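Local structure of eukaryotic translation initiation factor 2D (Homo sapiens, 5W2F) at residues 125-133 with 163-174; 108-116 with 188-196. The protein delivers tRNA to the P-site of the eukaryotic ribosome independently of GTP, and is represented here by its C-terminal part, with SWIB/MDM2 and SUI1 regions. All coordinates share one frame; numbering follows the deposited sequence.

Contact 1: residues 125-133 with 163-174. With FMT (formic acid), chain D.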
loop_
_atom_site.group_PDB
_atom_site.type_symbol
_atom_site.label_atom_id
_atom_site.label_comp_id
_atom_site.label_asym_id
_atom_site.label_seq_id
_atom_site.Cartn_x
_atom_site.Cartn_y
_atom_site.Cartn_z
ATOM N N LYS A 125 16.049 -19.875 -20.172
ATOM C CA LYS A 125 15.812 -18.785 -19.257
ATOM C C LYS A 125 14.408 -18.279 -19.495
ATOM O O LYS A 125 13.908 -18.293 -20.620
ATOM C CB LYS A 125 16.845 -17.705 -19.551
ATOM C CG LYS A 125 17.001 -16.608 -18.544
ATOM C CD LYS A 125 18.276 -15.797 -18.806
ATOM C CE LYS A 125 19.479 -16.263 -17.998
ATOM N NZ LYS A 125 20.665 -15.384 -18.251
ATOM N N VAL A 126 13.765 -17.880 -18.410
ATOM C CA VAL A 126 12.467 -17.232 -18.440
ATOM C C VAL A 126 12.468 -16.017 -17.530
ATOM O O VAL A 126 13.297 -15.902 -16.630
ATOM C CB VAL A 126 11.328 -18.178 -18.016
ATOM C CG1 VAL A 126 11.212 -19.319 -19.016
ATOM C CG2 VAL A 126 11.491 -18.664 -16.574
ATOM N N THR A 127 11.537 -15.116 -17.802
ATOM C CA THR A 127 11.326 -13.897 -17.025
ATOM C C THR A 127 9.991 -14.022 -16.316
ATOM O O THR A 127 8.977 -14.345 -16.949
ATOM C CB THR A 127 11.348 -12.668 -17.944
ATOM O OG1 THR A 127 12.565 -12.657 -18.689
ATOM C CG2 THR A 127 11.246 -11.384 -17.167
ATOM N N VAL A 128 9.996 -13.821 -14.997
ATOM C CA VAL A 128 8.806 -14.006 -14.169
ATOM C C VAL A 128 8.463 -12.693 -13.475
ATOM O O VAL A 128 9.333 -12.073 -12.859
ATOM C CB VAL A 128 9.031 -15.129 -13.146
ATOM C CG1 VAL A 128 7.800 -15.324 -12.277
ATOM C CG2 VAL A 128 9.487 -16.429 -13.845
ATOM N N VAL A 129 7.198 -12.284 -13.588
ATOM C CA VAL A 129 6.744 -10.975 -13.115
ATOM C C VAL A 129 5.605 -11.144 -12.128
ATOM O O VAL A 129 4.531 -11.640 -12.500
ATOM C CB VAL A 129 6.313 -10.066 -14.278
ATOM C CG1 VAL A 129 6.062 -8.642 -13.766
ATOM C CG2 VAL A 129 7.355 -10.088 -15.398
ATOM N N ARG A 130 5.857 -10.744 -10.875
ATOM C CA ARG A 130 4.925 -10.880 -9.762
ATOM C C ARG A 130 4.440 -9.498 -9.305
ATOM O O ARG A 130 5.182 -8.529 -9.370
ATOM C CB ARG A 130 5.700 -11.552 -8.587
ATOM C CG ARG A 130 4.953 -11.672 -7.271
ATOM C CD ARG A 130 5.836 -12.292 -6.209
ATOM N NE ARG A 130 6.114 -13.703 -6.508
ATOM C CZ ARG A 130 5.491 -14.753 -5.988
ATOM N NH1 ARG A 130 4.544 -14.618 -5.081
ATOM N NH2 ARG A 130 5.821 -15.963 -6.395
ATOM N N ASN A 131 3.198 -9.460 -8.816
ATOM C CA ASN A 131 2.549 -8.303 -8.190
ATOM C C ASN A 131 2.038 -7.245 -9.143
ATOM O O ASN A 131 1.785 -6.112 -8.742
ATOM C CB ASN A 131 3.401 -7.680 -7.075
ATOM C CG ASN A 131 3.444 -8.530 -5.855
ATOM O OD1 ASN A 131 2.469 -9.226 -5.519
ATOM N ND2 ASN A 131 4.553 -8.454 -5.146
ATOM N N LEU A 132 1.794 -7.619 -10.391
ATOM C CA LEU A 132 1.231 -6.663 -11.324
ATOM C C LEU A 132 -0.120 -6.160 -10.831
ATOM O O LEU A 132 -0.428 -4.975 -10.978
ATOM C CB LEU A 132 1.085 -7.279 -12.713
ATOM C CG LEU A 132 2.414 -7.537 -13.432
ATOM C CD1 LEU A 132 2.199 -8.488 -14.603
ATOM C CD2 LEU A 132 3.041 -6.240 -13.904
ATOM N N GLU A 133 -0.930 -7.047 -10.251
ATOM C CA GLU A 133 -2.273 -6.671 -9.830
ATOM C C GLU A 133 -2.236 -5.651 -8.689
ATOM O O GLU A 133 -3.169 -4.885 -8.525
ATOM C CB GLU A 133 -3.082 -7.917 -9.439
ATOM C CG GLU A 133 -3.273 -8.917 -10.606
ATOM C CD GLU A 133 -3.458 -10.420 -10.203
ATOM O OE1 GLU A 133 -2.619 -11.045 -9.502
ATOM O OE2 GLU A 133 -4.458 -11.021 -10.613
ATOM N N LYS A 163 0.087 -15.196 -1.139
ATOM C CA LYS A 163 -0.917 -14.325 -1.770
ATOM C C LYS A 163 -1.573 -15.003 -2.966
ATOM O O LYS A 163 -0.883 -15.612 -3.789
ATOM C CB LYS A 163 -0.273 -13.026 -2.238
ATOM C CG LYS A 163 -1.252 -11.931 -2.642
ATOM C CD LYS A 163 -0.546 -10.787 -3.362
ATOM C CE LYS A 163 0.583 -10.200 -2.542
ATOM N NZ LYS A 163 0.962 -8.876 -3.063
ATOM N N ASP A 164 -2.887 -14.844 -3.088
ATOM C CA ASP A 164 -3.625 -15.355 -4.244
ATOM C C ASP A 164 -3.505 -14.372 -5.401
ATOM O O ASP A 164 -4.374 -13.525 -5.632
ATOM C CB ASP A 164 -5.087 -15.599 -3.879
ATOM C CG ASP A 164 -5.873 -16.297 -4.987
ATOM O OD1 ASP A 164 -5.259 -16.866 -5.909
ATOM O OD2 ASP A 164 -7.122 -16.285 -4.927
ATOM N N SER A 165 -2.410 -14.513 -6.131
ATOM C CA SER A 165 -2.055 -13.621 -7.204
ATOM C C SER A 165 -1.544 -14.426 -8.401
ATOM O O SER A 165 -1.185 -15.601 -8.295
ATOM C CB SER A 165 -0.982 -12.621 -6.735
ATOM O OG SER A 165 0.321 -13.222 -6.662
ATOM N N LEU A 166 -1.551 -13.768 -9.540
ATOM C CA LEU A 166 -1.087 -14.340 -10.788
ATOM C C LEU A 166 0.226 -13.695 -11.169
ATOM O O LEU A 166 0.474 -12.522 -10.865
ATOM C CB LEU A 166 -2.088 -14.051 -11.888
ATOM C CG LEU A 166 -3.486 -14.642 -11.670
ATOM C CD1 LEU A 166 -4.393 -14.110 -12.757
ATOM C CD2 LEU A 166 -3.425 -16.147 -11.661
ATOM N N GLN A 167 1.045 -14.469 -11.852
ATOM C CA GLN A 167 2.295 -13.963 -12.401
ATOM C C GLN A 167 2.326 -14.191 -13.911
ATOM O O GLN A 167 1.636 -15.071 -14.451
ATOM C CB GLN A 167 3.500 -14.643 -11.748
ATOM C CG GLN A 167 3.566 -16.143 -11.959
ATOM C CD GLN A 167 4.720 -16.740 -11.204
ATOM O OE1 GLN A 167 5.181 -16.176 -10.216
ATOM N NE2 GLN A 167 5.147 -17.891 -11.617
ATOM N N VAL A 168 3.106 -13.366 -14.593
ATOM C CA VAL A 168 3.367 -13.517 -16.005
ATOM C C VAL A 168 4.742 -14.140 -16.178
ATOM O O VAL A 168 5.705 -13.697 -15.564
ATOM C CB VAL A 168 3.308 -12.167 -16.722
ATOM C CG1 VAL A 168 3.671 -12.288 -18.194
ATOM C CG2 VAL A 168 1.939 -11.530 -16.537
ATOM N N GLN A 169 4.822 -15.151 -17.034
ATOM C CA GLN A 169 6.089 -15.708 -17.462
ATOM C C GLN A 169 6.293 -15.416 -18.927
ATOM O O GLN A 169 5.367 -15.611 -19.736
ATOM C CB GLN A 169 6.101 -17.190 -17.192
ATOM C CG GLN A 169 6.141 -17.505 -15.718
ATOM C CD GLN A 169 6.398 -18.979 -15.449
ATOM O OE1 GLN A 169 5.966 -19.845 -16.225
ATOM N NE2 GLN A 169 7.095 -19.279 -14.345
ATOM N N ILE A 170 7.500 -14.994 -19.273
ATOM C CA ILE A 170 7.854 -14.765 -20.663
ATOM C C ILE A 170 9.102 -15.593 -20.979
ATOM O O ILE A 170 10.053 -15.575 -20.217
ATOM C CB ILE A 170 8.147 -13.281 -20.982
ATOM C CG1 ILE A 170 7.106 -12.346 -20.345
ATOM C CG2 ILE A 170 8.240 -13.089 -22.497
ATOM C CD1 ILE A 170 7.553 -11.786 -18.987
ATOM N N GLN A 171 9.078 -16.325 -22.095
ATOM C CA GLN A 171 10.269 -17.067 -22.496
ATOM C C GLN A 171 11.423 -16.091 -22.763
ATOM O O GLN A 171 11.231 -15.012 -23.329
ATOM C CB GLN A 171 9.970 -17.896 -23.744
ATOM C CG GLN A 171 9.046 -19.065 -23.493
ATOM C CD GLN A 171 9.593 -20.084 -22.503
ATOM O OE1 GLN A 171 8.878 -20.531 -21.599
ATOM N NE2 GLN A 171 10.854 -20.462 -22.674
ATOM N N GLY A 172 12.610 -16.475 -22.306
ATOM C CA GLY A 172 13.809 -15.707 -22.539
ATOM C C GLY A 172 14.044 -14.620 -21.499
ATOM O O GLY A 172 13.370 -14.562 -20.474
ATOM N N ASN A 173 15.033 -13.780 -21.791
ATOM C CA ASN A 173 15.482 -12.712 -20.905
ATOM C C ASN A 173 14.878 -11.412 -21.378
ATOM O O ASN A 173 15.344 -10.807 -22.353
ATOM C CB ASN A 173 16.994 -12.666 -20.896
ATOM C CG ASN A 173 17.548 -11.641 -19.925
ATOM O OD1 ASN A 173 16.842 -10.708 -19.523
ATOM N ND2 ASN A 173 18.823 -11.796 -19.560
ATOM N N GLN A 174 13.819 -10.986 -20.685
ATOM C CA GLN A 174 12.979 -9.893 -21.168
ATOM C C GLN A 174 12.902 -8.730 -20.204
ATOM O O GLN A 174 12.013 -7.878 -20.335
ATOM C CB GLN A 174 11.568 -10.410 -21.476
ATOM C CG GLN A 174 11.550 -11.663 -22.346
ATOM C CD GLN A 174 12.161 -11.485 -23.730
ATOM O OE1 GLN A 174 12.437 -10.369 -24.190
ATOM N NE2 GLN A 174 12.350 -12.608 -24.418
HETATM C C FMT D . 20.808 -14.749 -21.680
HETATM O O1 FMT D . 20.142 -13.890 -21.152
HETATM O O2 FMT D . 21.506 -15.534 -20.880
HETATM O O HOH W 1 2.047 -10.293 -11.764
HETATM O O HOH W 2 7.405 -16.737 -8.862
HETATM O O HOH W 3 1.740 -15.788 -4.276
HETATM O O HOH W 4 1.775 -11.913 -8.572
HETATM O O HOH W 5 -0.378 -9.747 -9.321
HETATM O O HOH W 6 -3.725 -10.691 -6.659
#

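Contact 2: residues 108-116 with 188-196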
loop_
_atom_site.group_PDB
_atom_site.type_symbol
_atom_site.label_atom_id
_atom_site.label_comp_id
_atom_site.label_asym_id
_atom_site.label_seq_id
_atom_site.Cartn_x
_atom_site.Cartn_y
_atom_site.Cartn_z
ATOM N N GLY A 108 -3.767 -2.534 1.745
ATOM C CA GLY A 108 -2.565 -3.250 2.104
ATOM C C GLY A 108 -1.342 -2.378 1.995
ATOM O O GLY A 108 -1.388 -1.251 1.511
ATOM N N ARG A 109 -0.242 -2.910 2.479
ATOM C CA ARG A 109 1.040 -2.262 2.326
ATOM C C ARG A 109 1.469 -2.355 0.879
ATOM O O ARG A 109 1.122 -3.305 0.163
ATOM C CB ARG A 109 2.074 -2.893 3.256
ATOM C CG ARG A 109 1.657 -2.758 4.714
ATOM C CD ARG A 109 2.825 -2.773 5.677
ATOM N NE ARG A 109 2.350 -2.560 7.042
ATOM C CZ ARG A 109 1.960 -1.388 7.557
ATOM N NH1 ARG A 109 1.982 -0.257 6.842
ATOM N NH2 ARG A 109 1.543 -1.346 8.815
ATOM N N ILE A 110 2.195 -1.336 0.443
ATOM C CA ILE A 110 2.736 -1.309 -0.899
ATOM C C ILE A 110 3.762 -2.469 -0.934
ATOM O O ILE A 110 4.561 -2.631 0.002
ATOM C CB ILE A 110 3.388 0.063 -1.240
ATOM C CG1 ILE A 110 2.380 1.224 -1.065
ATOM C CG2 ILE A 110 3.907 0.062 -2.674
ATOM C CD1 ILE A 110 2.986 2.599 -0.896
ATOM N N CYS A 111 3.640 -3.312 -1.954
ATOM C CA CYS A 111 4.595 -4.379 -2.235
ATOM C C CYS A 111 5.171 -4.084 -3.614
ATOM O O CYS A 111 4.483 -3.533 -4.460
ATOM C CB CYS A 111 3.893 -5.740 -2.263
ATOM S SG CYS A 111 2.470 -5.866 -3.384
ATOM N N PRO A 112 6.426 -4.462 -3.844
ATOM C CA PRO A 112 7.035 -4.192 -5.126
ATOM C C PRO A 112 6.576 -5.147 -6.207
ATOM O O PRO A 112 6.219 -6.302 -5.919
ATOM C CB PRO A 112 8.516 -4.415 -4.858
ATOM C CG PRO A 112 8.530 -5.463 -3.779
ATOM C CD PRO A 112 7.352 -5.144 -2.924
ATOM N N ILE A 113 6.625 -4.668 -7.449
ATOM C CA ILE A 113 6.609 -5.600 -8.591
ATOM C C ILE A 113 7.982 -6.271 -8.628
ATOM O O ILE A 113 9.006 -5.587 -8.528
ATOM C CB ILE A 113 6.342 -4.878 -9.903
ATOM C CG1 ILE A 113 4.923 -4.332 -9.902
ATOM C CG2 ILE A 113 6.564 -5.817 -11.079
ATOM C CD1 ILE A 113 4.611 -3.368 -11.022
ATOM N N ASP A 114 7.988 -7.597 -8.702
ATOM C CA ASP A 114 9.222 -8.368 -8.767
ATOM C C ASP A 114 9.365 -8.956 -10.155
ATOM O O ASP A 114 8.482 -9.671 -10.627
ATOM C CB ASP A 114 9.251 -9.519 -7.742
ATOM C CG ASP A 114 9.003 -9.068 -6.331
ATOM O OD1 ASP A 114 9.645 -8.102 -5.880
ATOM O OD2 ASP A 114 8.126 -9.685 -5.676
ATOM N N ILE A 115 10.501 -8.683 -10.768
ATOM C CA ILE A 115 10.879 -9.214 -12.078
ATOM C C ILE A 115 12.121 -10.057 -11.893
ATOM O O ILE A 115 13.142 -9.538 -11.443
ATOM C CB ILE A 115 11.194 -8.110 -13.091
ATOM C CG1 ILE A 115 10.051 -7.112 -13.223
ATOM C CG2 ILE A 115 11.567 -8.709 -14.437
ATOM C CD1 ILE A 115 10.515 -5.779 -13.712
ATOM N N THR A 116 12.023 -11.345 -12.198
ATOM C CA THR A 116 13.091 -12.256 -11.924
ATOM C C THR A 116 13.392 -13.149 -13.132
ATOM O O THR A 116 12.469 -13.647 -13.774
ATOM C CB THR A 116 12.658 -13.079 -10.709
ATOM O OG1 THR A 116 12.264 -12.173 -9.649
ATOM C CG2 THR A 116 13.751 -14.007 -10.279
ATOM N N LEU A 188 5.235 3.939 -13.653
ATOM C CA LEU A 188 5.282 3.478 -12.286
ATOM C C LEU A 188 6.607 3.903 -11.622
ATOM O O LEU A 188 7.621 4.049 -12.311
ATOM C CB LEU A 188 5.095 1.967 -12.214
ATOM C CG LEU A 188 3.727 1.438 -12.634
ATOM C CD1 LEU A 188 3.724 -0.068 -12.606
ATOM C CD2 LEU A 188 2.618 1.957 -11.740
ATOM N N PRO A 189 6.613 4.080 -10.290
ATOM C CA PRO A 189 7.856 4.514 -9.638
ATOM C C PRO A 189 8.908 3.404 -9.610
ATOM O O PRO A 189 8.628 2.287 -9.162
ATOM C CB PRO A 189 7.414 4.848 -8.208
ATOM C CG PRO A 189 5.952 4.934 -8.267
ATOM C CD PRO A 189 5.512 3.984 -9.326
ATOM N N ARG A 190 10.121 3.743 -10.025
ATOM C CA ARG A 190 11.216 2.804 -10.024
ATOM C C ARG A 190 11.488 2.203 -8.642
ATOM O O ARG A 190 11.858 1.044 -8.550
ATOM C CB ARG A 190 12.461 3.500 -10.579
ATOM C CG ARG A 190 13.739 2.701 -10.526
ATOM C CD ARG A 190 13.680 1.360 -11.258
ATOM N NE ARG A 190 14.972 0.681 -11.141
ATOM C CZ ARG A 190 15.436 0.114 -10.026
ATOM N NH1 ARG A 190 14.698 0.080 -8.907
ATOM N NH2 ARG A 190 16.662 -0.435 -10.028
ATOM N N LYS A 191 11.287 2.976 -7.573
ATOM C CA LYS A 191 11.564 2.477 -6.229
ATOM C C LYS A 191 10.655 1.313 -5.835
ATOM O O LYS A 191 10.916 0.636 -4.843
ATOM C CB LYS A 191 11.476 3.602 -5.195
ATOM C CG LYS A 191 10.096 4.119 -4.891
ATOM C CD LYS A 191 10.143 5.194 -3.813
ATOM C CE LYS A 191 8.831 5.931 -3.690
ATOM N NZ LYS A 191 8.944 7.091 -2.759
ATOM N N HIS A 192 9.574 1.105 -6.598
ATOM C CA HIS A 192 8.637 0.031 -6.308
ATOM C C HIS A 192 8.730 -1.133 -7.269
ATOM O O HIS A 192 7.851 -1.997 -7.284
ATOM C CB HIS A 192 7.207 0.584 -6.260
ATOM C CG HIS A 192 6.966 1.460 -5.077
ATOM N ND1 HIS A 192 7.261 1.047 -3.796
ATOM C CD2 HIS A 192 6.485 2.719 -4.969
ATOM C CE1 HIS A 192 6.959 2.013 -2.947
ATOM N NE2 HIS A 192 6.491 3.041 -3.636
ATOM N N ILE A 193 9.824 -1.191 -8.022
ATOM C CA ILE A 193 10.086 -2.306 -8.943
ATOM C C ILE A 193 11.429 -2.917 -8.585
ATOM O O ILE A 193 12.417 -2.190 -8.440
ATOM C CB ILE A 193 10.076 -1.835 -10.393
ATOM C CG1 ILE A 193 8.754 -1.105 -10.689
ATOM C CG2 ILE A 193 10.322 -3.004 -11.350
ATOM C CD1 ILE A 193 8.776 -0.315 -11.943
ATOM N N GLN A 194 11.439 -4.236 -8.432
ATOM C CA GLN A 194 12.665 -5.001 -8.149
ATOM C C GLN A 194 13.003 -5.885 -9.314
ATOM O O GLN A 194 12.131 -6.524 -9.875
ATOM C CB GLN A 194 12.494 -5.851 -6.866
ATOM C CG GLN A 194 12.407 -4.948 -5.642
ATOM C CD GLN A 194 12.352 -5.697 -4.319
ATOM O OE1 GLN A 194 12.912 -5.221 -3.333
ATOM N NE2 GLN A 194 11.686 -6.859 -4.284
ATOM N N GLY A 195 14.275 -5.916 -9.642
ATOM C CA GLY A 195 14.826 -6.810 -10.662
ATOM C C GLY A 195 15.287 -6.135 -11.942
ATOM O O GLY A 195 15.978 -6.779 -12.754
ATOM N N LEU A 196 14.963 -4.857 -12.127
ATOM C CA LEU A 196 15.376 -4.192 -13.361
ATOM C C LEU A 196 16.878 -4.078 -13.462
ATOM O O LEU A 196 17.434 -3.991 -14.583
ATOM C CB LEU A 196 14.742 -2.813 -13.508
ATOM C CG LEU A 196 13.235 -2.820 -13.681
ATOM C CD1 LEU A 196 12.698 -1.410 -13.575
ATOM C CD2 LEU A 196 12.853 -3.477 -15.003
HETATM O O HOH W 7 15.459 -9.558 -12.903
#

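Contact 1: residues 125-133 with 163-174
With OG1 swung anti to its carbonyl carbon (chi1 -55°), Thr127 aims its hydroxyl past the end of the partner strand, into the turn at Gly172-Gln174. There OG1 gives its proton to Gly172 O at 2.7 Å and takes the N-H of Gln174 at 2.9 Å, just where the helix 175-185 begins. Gln174 doubles back at chi2 (-62°), and its NE2 reaches Gln171 O in the plane of both groups, closing the same turn. From this turn back toward Arg130, strands 125-130 and 166-171 run antiparallel. Thr127 and Ile170 exchange two backbone bonds, and so do Val129 and Val168. The two strands are interior members of the mixed sheet of the SUI1 domain, between 113-121 and 154-158. On the face carrying Thr127, Val129, Val168 and Ile170, the CD1 of Ile170 leans in to 4.0 Å from Val129 CG2, and Leu132 CD1 meets Val168 CG2 almost at right angles; helix 139-150 covers this side through Val142 and Pro139. On the other face Val128 sets CG1 against the amide of Gln167, OE1 at 3.4 Å, and CG2 alongside Gln169, whose OE1 is bonded to Arg120. The Arg130 guanidinium stands perpendicular to the Gln167 amide; a water in the guanidinium plane joins NH2 to Gln167 OE1, while NH2 also reaches Pro160 O. After the strand 125-130, Glu133 OE1 accepts the N-H of Leu166 on its syn side, somewhat out of the carboxylate plane, in a nearly straight bond (2.9 Å, 177°). Lys163 NZ approaches Asn131 OD1 from above the carbonyl plane at 2.9 Å; ND2 turns to Pro112. At the opposite end a bound formic acid molecule holds Lys125 NZ through O2 (2.8 Å) and Asn173 ND2 through O1.

Contact 2: residues 108-116 with 188-196
Ile113 uses both of its backbone polar atoms on the segment 188-196: its N-H goes to His192 O at 2.9 Å, and its O takes the N-H of Gln194 at 2.8 Å in a bond that is almost straight (176°). Gln194 O in turn accepts the N-H of Ile115, which completes the parallel ladder. One step further on, a water gives a proton to each of the next two carbonyls, Ile115 O and Gly195 O, and so carries the pairing past the last direct bond. The side chain of Gln194 lies alongside Asp114, with NE2 giving OD1 a hydrogen at 2.9 Å nearly along the C-O bond; the same NE2 brushes Pro112 CG. The backbone of Asp114 turns the other way, to Arg130 of the next strand. His192 is sandwiched: Ile110 CG2 sits over one face of the imidazole, 3.8 Å from the centroid in a CH-pi contact, and Lys191 CG lies over the other. On the buried side Ile115 CD1 rests against both Ile193 CG2 and Leu196 CD2, the latter at 3.5 Å, while Ile113 CD1 touches Leu188 CD1; Leu178, Leu182 and Leu183 of helix 175-185 close over this cluster. A short parallel edge strand, added after a helix that packs on the sheet, completes the alpha-beta sandwich of the SUI1 domain.

How the contacts relate
Both contacts belong to one five-stranded sheet and meet where its strands 113-121 and 124-130, consecutive in the chain, lie side by side. Contact 1 is nested within the loop that contact 2 closes, and their centres are 13 Å apart. Two hydrogen bonds of 2.8 Å probably join them directly, Val128 N to Thr116 O and Asn131 ND2 to Pro112 O; Arg130 O also packs on Ile113 CG2 at 3.5 Å. Helix 175-185 connects them as well: it starts just after Gln174 of contact 1 and lays its leucines over the isoleucines of contact 2. The formic acid at Lys125 and Asn173 of contact 1 is probably from the crystallisation liquor; a formic acid also lies about 5 Å from Gly195 of contact 2.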